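Local coordinates for hypothetical protein (Parabacteroides merdae, PDB 4OO3), which is probably an NAD(P)-dependent oxidoreductase built on a Rossmann-type nucleotide-binding domain, its substrate and reaction not being established, at residues Ile155-Gln160 / Val224-Trp229; Arg161-Ile166 / Ala326-Arg331. All coordinates share one frame; numbering follows the deposited sequence.

Contact 1 of 2, residues Ile155-Gln160 / Val224-Trp229; sequences ITTMLQ and VDLVQW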
ATOM      1  N   ILE A 155      -9.838   7.409  -6.216  1.00 33.25           N
ATOM      2  CA  ILE A 155     -10.659   7.729  -7.390  1.00 33.01           C
ATOM      3  C   ILE A 155      -9.883   7.932  -8.702  1.00 32.54           C
ATOM      4  O   ILE A 155     -10.297   7.405  -9.732  1.00 31.85           O
ATOM      5  CB  ILE A 155     -11.617   8.927  -7.106  1.00 32.09           C
ATOM      6  CG1 ILE A 155     -12.559   9.186  -8.289  1.00 32.86           C
ATOM      7  CG2 ILE A 155     -10.839  10.190  -6.763  1.00 34.09           C
ATOM      8  CD1 ILE A 155     -13.431   8.008  -8.665  1.00 33.21           C
ATOM      9  N   THR A 156      -8.776   8.682  -8.681  1.00 33.57           N
ATOM     10  CA  THR A 156      -7.996   8.897  -9.911  1.00 32.96           C
ATOM     11  C   THR A 156      -7.431   7.587 -10.435  1.00 31.22           C
ATOM     12  O   THR A 156      -7.406   7.356 -11.643  1.00 31.10           O
ATOM     13  CB  THR A 156      -6.847   9.919  -9.755  1.00 34.25           C
ATOM     14  OG1 THR A 156      -5.900   9.464  -8.775  1.00 34.99           O
ATOM     15  CG2 THR A 156      -7.388  11.294  -9.370  1.00 34.86           C
ATOM     16  N   THR A 157      -6.989   6.728  -9.524  1.00 30.21           N
ATOM     17  CA  THR A 157      -6.520   5.401  -9.892  1.00 29.74           C
ATOM     18  C   THR A 157      -7.621   4.599 -10.584  1.00 30.85           C
ATOM     19  O   THR A 157      -7.375   3.981 -11.624  1.00 30.69           O
ATOM     20  CB  THR A 157      -5.965   4.650  -8.666  1.00 30.69           C
ATOM     21  OG1 THR A 157      -4.619   5.073  -8.437  1.00 32.16           O
ATOM     22  CG2 THR A 157      -5.973   3.144  -8.866  1.00 31.51           C
HETATM   23  N   MSE A 158      -8.832   4.636 -10.029  1.00 29.46           N
HETATM   24  CA  MSE A 158      -9.952   3.882 -10.588  1.00 30.84           C
HETATM   25  C   MSE A 158     -10.300   4.400 -11.954  1.00 31.54           C
HETATM   26  O   MSE A 158     -10.663   3.621 -12.835  1.00 31.04           O
HETATM   27  CB  MSE A 158     -11.190   3.935  -9.692  1.00 31.05           C
HETATM   28  CG  MSE A 158     -10.944   3.141  -8.417  1.00 31.83           C
HETATM   29 SE   MSE A 158     -12.447   3.364  -7.168  0.75 31.98          SE
HETATM   30  CE  MSE A 158     -13.651   2.066  -8.014  1.00 35.31           C
ATOM     31  N   LEU A 159     -10.192   5.710 -12.154  1.00 31.34           N
ATOM     32  CA  LEU A 159     -10.524   6.293 -13.458  1.00 32.47           C
ATOM     33  C   LEU A 159      -9.440   5.998 -14.491  1.00 33.02           C
ATOM     34  O   LEU A 159      -9.727   5.819 -15.673  1.00 35.59           O
ATOM     35  CB  LEU A 159     -10.784   7.801 -13.335  1.00 31.92           C
ATOM     36  CG  LEU A 159     -12.086   8.150 -12.609  1.00 31.60           C
ATOM     37  CD1 LEU A 159     -12.170   9.629 -12.271  1.00 32.91           C
ATOM     38  CD2 LEU A 159     -13.289   7.732 -13.437  1.00 32.82           C
ATOM     39  N   GLN A 160      -8.199   5.936 -14.033  1.00 36.37           N
ATOM     40  CA  GLN A 160      -7.073   5.606 -14.890  1.00 37.29           C
ATOM     41  C   GLN A 160      -7.259   4.190 -15.441  1.00 39.72           C
ATOM     42  O   GLN A 160      -7.185   3.970 -16.650  1.00 45.04           O
ATOM     43  CB  GLN A 160      -5.768   5.714 -14.104  1.00 38.60           C
ATOM     44  CG  GLN A 160      -4.656   6.426 -14.842  1.00 42.34           C
ATOM     45  CD  GLN A 160      -3.344   6.372 -14.095  1.00 43.60           C
ATOM     46  OE1 GLN A 160      -3.259   5.817 -13.003  1.00 49.27           O
ATOM     47  NE2 GLN A 160      -2.312   6.943 -14.684  1.00 45.60           N
ATOM     48  N   VAL A 224       3.980  -0.818  -7.510  1.00 26.39           N
ATOM     49  CA  VAL A 224       4.079  -2.040  -8.298  1.00 26.34           C
ATOM     50  C   VAL A 224       2.702  -2.683  -8.465  1.00 27.20           C
ATOM     51  O   VAL A 224       2.356  -3.141  -9.563  1.00 28.83           O
ATOM     52  CB  VAL A 224       5.089  -3.029  -7.667  1.00 27.08           C
ATOM     53  CG1 VAL A 224       4.925  -4.437  -8.229  1.00 27.28           C
ATOM     54  CG2 VAL A 224       6.507  -2.535  -7.902  1.00 27.11           C
ATOM     55  N   ASP A 225       1.924  -2.700  -7.382  1.00 25.84           N
ATOM     56  CA  ASP A 225       0.555  -3.204  -7.410  1.00 24.76           C
ATOM     57  C   ASP A 225      -0.309  -2.390  -8.355  1.00 26.03           C
ATOM     58  O   ASP A 225      -1.114  -2.951  -9.081  1.00 25.42           O
ATOM     59  CB  ASP A 225      -0.081  -3.173  -6.019  1.00 24.87           C
ATOM     60  CG  ASP A 225      -1.488  -3.775  -6.007  1.00 26.28           C
ATOM     61  OD1 ASP A 225      -1.606  -4.992  -6.246  1.00 24.59           O
ATOM     62  OD2 ASP A 225      -2.472  -3.034  -5.766  1.00 25.26           O
ATOM     63  N   LEU A 226      -0.146  -1.071  -8.348  1.00 28.00           N
ATOM     64  CA  LEU A 226      -0.927  -0.233  -9.249  1.00 29.23           C
ATOM     65  C   LEU A 226      -0.617  -0.521 -10.716  1.00 30.36           C
ATOM     66  O   LEU A 226      -1.548  -0.587 -11.518  1.00 31.37           O
ATOM     67  CB  LEU A 226      -0.744   1.260  -8.961  1.00 29.45           C
ATOM     68  CG  LEU A 226      -1.494   1.829  -7.766  1.00 29.54           C
ATOM     69  CD1 LEU A 226      -1.390   3.344  -7.792  1.00 31.41           C
ATOM     70  CD2 LEU A 226      -2.952   1.396  -7.737  1.00 30.32           C
ATOM     71  N   VAL A 227       0.659  -0.700 -11.082  1.00 29.10           N
ATOM     72  CA  VAL A 227       0.958  -0.943 -12.505  1.00 29.06           C
ATOM     73  C   VAL A 227       0.310  -2.256 -12.972  1.00 29.07           C
ATOM     74  O   VAL A 227      -0.247  -2.298 -14.057  1.00 29.35           O
ATOM     75  CB  VAL A 227       2.452  -0.744 -12.962  1.00 28.56           C
ATOM     76  CG1 VAL A 227       3.351  -0.192 -11.871  1.00 28.29           C
ATOM     77  CG2 VAL A 227       3.041  -1.979 -13.635  1.00 27.48           C
ATOM     78  N   GLN A 228       0.333  -3.289 -12.135  1.00 31.18           N
ATOM     79  CA  GLN A 228      -0.397  -4.539 -12.406  1.00 30.67           C
ATOM     80  C   GLN A 228      -1.908  -4.310 -12.510  1.00 30.84           C
ATOM     81  O   GLN A 228      -2.555  -4.735 -13.464  1.00 29.89           O
ATOM     82  CB  GLN A 228      -0.135  -5.567 -11.295  1.00 30.77           C
ATOM     83  CG  GLN A 228       1.312  -6.029 -11.187  1.00 32.06           C
ATOM     84  CD  GLN A 228       1.545  -7.042 -10.073  1.00 33.21           C
ATOM     85  OE1 GLN A 228       0.677  -7.286  -9.213  1.00 31.32           O
ATOM     86  NE2 GLN A 228       2.731  -7.636 -10.077  1.00 31.70           N
ATOM     87  N   TRP A 229      -2.457  -3.630 -11.512  1.00 30.60           N
ATOM     88  CA  TRP A 229      -3.899  -3.496 -11.361  1.00 31.02           C
ATOM     89  C   TRP A 229      -4.529  -2.529 -12.381  1.00 32.45           C
ATOM     90  O   TRP A 229      -5.607  -2.797 -12.925  1.00 29.91           O
ATOM     91  CB  TRP A 229      -4.200  -3.061  -9.925  1.00 31.37           C
ATOM     92  CG  TRP A 229      -5.616  -3.162  -9.540  1.00 31.19           C
ATOM     93  CD1 TRP A 229      -6.295  -4.290  -9.161  1.00 33.18           C
ATOM     94  CD2 TRP A 229      -6.548  -2.092  -9.480  1.00 31.05           C
ATOM     95  NE1 TRP A 229      -7.599  -3.980  -8.872  1.00 30.59           N
ATOM     96  CE2 TRP A 229      -7.782  -2.636  -9.066  1.00 31.73           C
ATOM     97  CE3 TRP A 229      -6.465  -0.723  -9.743  1.00 31.68           C
ATOM     98  CZ2 TRP A 229      -8.918  -1.855  -8.909  1.00 31.78           C
ATOM     99  CZ3 TRP A 229      -7.595   0.047  -9.587  1.00 32.51           C
ATOM    100  CH2 TRP A 229      -8.805  -0.520  -9.172  1.00 31.36           C
TER

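Contact 2 of 2, residues Arg161-Ile166 / Ala326-Arg331; sequences RELSTI and ADLVIR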
ATOM      1  N   ARG A 161      -7.520   3.238 -14.548  1.00 38.84           N
ATOM      2  CA  ARG A 161      -7.834   1.857 -14.935  1.00 39.34           C
ATOM      3  C   ARG A 161      -8.977   1.801 -15.950  1.00 39.66           C
ATOM      4  O   ARG A 161      -8.871   1.107 -16.964  1.00 40.59           O
ATOM      5  CB  ARG A 161      -8.192   1.031 -13.691  1.00 38.23           C
ATOM      6  CG  ARG A 161      -8.593  -0.425 -13.929  1.00 38.06           C
ATOM      7  CD  ARG A 161      -8.659  -1.143 -12.589  1.00 37.26           C
ATOM      8  NE  ARG A 161      -9.501  -2.341 -12.578  1.00 38.12           N
ATOM      9  CZ  ARG A 161      -9.082  -3.592 -12.359  1.00 39.56           C
ATOM     10  NH1 ARG A 161      -7.803  -3.879 -12.141  1.00 41.26           N
ATOM     11  NH2 ARG A 161      -9.959  -4.582 -12.361  1.00 42.31           N
ATOM     12  N   GLU A 162     -10.058   2.531 -15.673  1.00 36.61           N
ATOM     13  CA  GLU A 162     -11.236   2.527 -16.546  1.00 39.57           C
ATOM     14  C   GLU A 162     -10.929   3.061 -17.930  1.00 38.15           C
ATOM     15  O   GLU A 162     -11.264   2.424 -18.927  1.00 35.32           O
ATOM     16  CB  GLU A 162     -12.399   3.318 -15.938  1.00 43.91           C
ATOM     17  CG  GLU A 162     -13.580   2.439 -15.546  1.00 51.74           C
ATOM     18  CD  GLU A 162     -14.370   1.945 -16.744  1.00 57.52           C
ATOM     19  OE1 GLU A 162     -14.617   2.738 -17.677  1.00 66.04           O
ATOM     20  OE2 GLU A 162     -14.755   0.760 -16.749  1.00 66.15           O
ATOM     21  N   LEU A 163     -10.281   4.225 -17.976  1.00 37.31           N
ATOM     22  CA  LEU A 163      -9.956   4.880 -19.237  1.00 37.33           C
ATOM     23  C   LEU A 163      -8.978   4.069 -20.088  1.00 35.97           C
ATOM     24  O   LEU A 163      -9.082   4.066 -21.317  1.00 34.36           O
ATOM     25  CB  LEU A 163      -9.399   6.281 -18.982  1.00 37.88           C
ATOM     26  CG  LEU A 163     -10.385   7.317 -18.430  1.00 38.65           C
ATOM     27  CD1 LEU A 163      -9.667   8.641 -18.221  1.00 40.46           C
ATOM     28  CD2 LEU A 163     -11.575   7.509 -19.352  1.00 39.62           C
ATOM     29  N   SER A 164      -8.041   3.384 -19.435  1.00 33.92           N
ATOM     30  CA  SER A 164      -7.032   2.589 -20.130  1.00 33.63           C
ATOM     31  C   SER A 164      -7.622   1.376 -20.843  1.00 33.81           C
ATOM     32  O   SER A 164      -7.028   0.870 -21.794  1.00 33.13           O
ATOM     33  CB  SER A 164      -5.952   2.125 -19.156  1.00 33.36           C
ATOM     34  OG  SER A 164      -6.420   1.087 -18.303  1.00 34.48           O
ATOM     35  N   THR A 165      -8.780   0.909 -20.372  1.00 34.77           N
ATOM     36  CA  THR A 165      -9.500  -0.202 -21.002  1.00 35.61           C
ATOM     37  C   THR A 165     -10.439   0.226 -22.138  1.00 37.87           C
ATOM     38  O   THR A 165     -11.110  -0.622 -22.721  1.00 37.75           O
ATOM     39  CB  THR A 165     -10.344  -0.977 -19.975  1.00 36.36           C
ATOM     40  OG1 THR A 165     -11.272  -0.083 -19.355  1.00 39.63           O
ATOM     41  CG2 THR A 165      -9.462  -1.612 -18.910  1.00 34.85           C
ATOM     42  N   ILE A 166     -10.487   1.521 -22.453  1.00 39.50           N
ATOM     43  CA  ILE A 166     -11.330   2.026 -23.544  1.00 40.86           C
ATOM     44  C   ILE A 166     -10.453   2.385 -24.754  1.00 39.53           C
ATOM     45  O   ILE A 166      -9.825   3.442 -24.775  1.00 39.28           O
ATOM     46  CB  ILE A 166     -12.161   3.252 -23.104  1.00 41.25           C
ATOM     47  CG1 ILE A 166     -12.959   2.920 -21.840  1.00 41.45           C
ATOM     48  CG2 ILE A 166     -13.110   3.674 -24.216  1.00 43.83           C
ATOM     49  CD1 ILE A 166     -13.690   4.098 -21.228  1.00 41.62           C
ATOM     50  N   ALA A 326      -3.172   7.891 -26.448  1.00 40.89           N
ATOM     51  CA  ALA A 326      -3.078   8.921 -25.421  1.00 40.18           C
ATOM     52  C   ALA A 326      -2.300   8.489 -24.194  1.00 40.23           C
ATOM     53  O   ALA A 326      -2.270   7.307 -23.851  1.00 40.03           O
ATOM     54  CB  ALA A 326      -4.478   9.358 -25.008  1.00 40.51           C
ATOM     55  N   ASP A 327      -1.678   9.477 -23.548  1.00 40.51           N
ATOM     56  CA  ASP A 327      -1.094   9.337 -22.218  1.00 40.76           C
ATOM     57  C   ASP A 327      -2.137   9.702 -21.163  1.00 40.06           C
ATOM     58  O   ASP A 327      -2.787  10.747 -21.259  1.00 40.38           O
ATOM     59  CB  ASP A 327       0.112  10.269 -22.046  1.00 41.85           C
ATOM     60  CG  ASP A 327       1.256   9.944 -22.991  1.00 46.48           C
ATOM     61  OD1 ASP A 327       1.329   8.804 -23.489  1.00 48.59           O
ATOM     62  OD2 ASP A 327       2.091  10.842 -23.240  1.00 52.58           O
ATOM     63  N   LEU A 328      -2.291   8.839 -20.163  1.00 38.78           N
ATOM     64  CA  LEU A 328      -3.090   9.153 -18.975  1.00 37.48           C
ATOM     65  C   LEU A 328      -2.137   9.594 -17.869  1.00 33.79           C
ATOM     66  O   LEU A 328      -1.224   8.858 -17.505  1.00 33.74           O
ATOM     67  CB  LEU A 328      -3.892   7.938 -18.521  1.00 35.90           C
ATOM     68  CG  LEU A 328      -4.811   7.333 -19.574  1.00 36.82           C
ATOM     69  CD1 LEU A 328      -5.430   6.051 -19.037  1.00 37.65           C
ATOM     70  CD2 LEU A 328      -5.879   8.330 -19.990  1.00 38.92           C
ATOM     71  N   VAL A 329      -2.366  10.785 -17.331  1.00 33.91           N
ATOM     72  CA  VAL A 329      -1.381  11.456 -16.484  1.00 34.00           C
ATOM     73  C   VAL A 329      -2.013  11.889 -15.170  1.00 33.48           C
ATOM     74  O   VAL A 329      -3.062  12.531 -15.166  1.00 34.52           O
ATOM     75  CB  VAL A 329      -0.801  12.703 -17.203  1.00 34.82           C
ATOM     76  CG1 VAL A 329       0.121  13.506 -16.282  1.00 35.45           C
ATOM     77  CG2 VAL A 329      -0.068  12.286 -18.469  1.00 34.34           C
ATOM     78  N   ILE A 330      -1.368  11.528 -14.063  1.00 33.20           N
ATOM     79  CA  ILE A 330      -1.725  12.044 -12.752  1.00 34.07           C
ATOM     80  C   ILE A 330      -0.718  13.118 -12.383  1.00 35.88           C
ATOM     81  O   ILE A 330       0.487  12.905 -12.502  1.00 32.82           O
ATOM     82  CB  ILE A 330      -1.651  10.978 -11.650  1.00 33.32           C
ATOM     83  CG1 ILE A 330      -2.538   9.772 -11.974  1.00 34.40           C
ATOM     84  CG2 ILE A 330      -2.047  11.579 -10.308  1.00 33.67           C
ATOM     85  CD1 ILE A 330      -4.016  10.066 -11.934  1.00 35.94           C
ATOM     86  N   ARG A 331      -1.224  14.267 -11.948  1.00 38.24           N
ATOM     87  CA  ARG A 331      -0.404  15.281 -11.305  1.00 38.13           C
ATOM     88  C   ARG A 331      -0.923  15.503  -9.900  1.00 39.35           C
ATOM     89  O   ARG A 331      -2.138  15.567  -9.674  1.00 39.14           O
ATOM     90  CB  ARG A 331      -0.437  16.585 -12.080  1.00 39.87           C
ATOM     91  CG  ARG A 331       0.225  16.504 -13.446  1.00 40.53           C
ATOM     92  CD  ARG A 331      -0.034  17.768 -14.247  1.00 43.24           C
ATOM     93  NE  ARG A 331      -0.263  17.457 -15.652  1.00 46.48           N
ATOM     94  CZ  ARG A 331       0.691  17.173 -16.531  1.00 47.64           C
ATOM     95  NH1 ARG A 331       1.967  17.158 -16.168  1.00 52.43           N
ATOM     96  NH2 ARG A 331       0.363  16.900 -17.784  1.00 48.57           N
TER

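Contact 1 of 2, residues Ile155-Gln160 / Val224-Trp229
T157 faces L226 and W229 with both of its branches, and nearly everything the two helical segments share passes through it. With chi1 at -82°, the methyl CG2 lies anti to the backbone N and OG1 anti to the carbonyl carbon, and both branches reach across to the second helix. L226 answers with a two-pronged end: its CD2 lies 3.7 Å from T157 CG2, methyl to methyl, while its CD1 approaches T157 OG1 at 3.7 Å. The hydroxyl is therefore in van der Waals contact with an apolar methyl, but its polar partner is the carboxylate of E230, one residue beyond W229, through OE2. These helices, 155-164 and 220-231, both rest on the mixed sheet of the C-terminal domain, where T156 packs on I330 of strand 326-332 and V227 on Y292 and I294 of strand 282-294. Their short segments run in broadly the same direction, 33° apart, and the axes come no closer than 11.0 Å; within 155-160 and 224-229 the contact is made by side chains, without a hydrogen bond. W229 reaches across with its ring. Its CG stands anti to the backbone N (chi1 -168°), which carries the benzo end of the indole over to the first helix. There T157 CG2 meets CZ3 of W229 at 3.6 Å, approaching the ring obliquely. M158, present as selenomethionine, comes instead to the ring edge: its CG lies near the indole plane, 4.3 Å from W229 CH2, a looser apolar touch. The same indole also forms a cation-pi interaction with R161, one turn further along from T157.

Contact 2 of 2, residues Arg161-Ile166 / Ala326-Arg331
L328 reaches from its strand to L163 and S164 in the last part of helix 155-164, a helix-on-sheet contact in the alpha+beta C-terminal domain. Strand 326-332 lies within the mixed sheet, antiparallel to 316-322 and 341-346, and the helix packs against it. The leucine carries the largest share of the 116 Å² buried here. Its CG stands anti to the carbonyl carbon (chi1 -56°), and the side chain points at the helix, CD2 lying against L163 and CD1 meeting both L163 and S164. CD2 is 4.2 Å from L163 CD1, while CD1 of L328 sits 4.0 Å from L163 CB; the two leucines cross obliquely. CD1 of L328 also approaches the helix backbone, 3.8 Å from S164 N, and lies 4.0 Å from the CB of that serine. Beyond the contact, L163 continues onto V366 of helix 352-369 and L342, and L328 onto M321 and V344, so the pair belongs to a wider apolar layer between helices and sheet. With an alanine in place of this leucine, L163 and the CB of S164 would probably lose the methyls that now lie against them, and a gap would open beneath the helix. Of the S164 side chain it is CB that meets L328, since the hydroxyl is turned back along the helix. Placed between the backbone N and the carbonyl carbon, S164 OG donates to R161 O at 2.8 Å, with a C=O...OG angle of 118° and the donor 35° out of the carbonyl plane.

In the fold
Both contacts draw on helix 155-164, contact 1 on its first part and contact 2 on its last, and their centres lie about 9 Å apart. Along the chain the segments alternate: 155-160, 161-166, then 224-229 and finally 326-331, so the shared helix is joined first to helix 220-231 and later to strand 326-332 of the mixed sheet. The two contacts also touch directly. R161 NH1 lies 2.6 Å from W229 O, a probable hydrogen bond, and R161 is salt-bridged to D234, while T156 CB packs against I330 CD1 at 3.6 Å. Helix 155-164 thereby ties helix 220-231 to strand 326-332, bringing together distant parts of the C-terminal domain sequence.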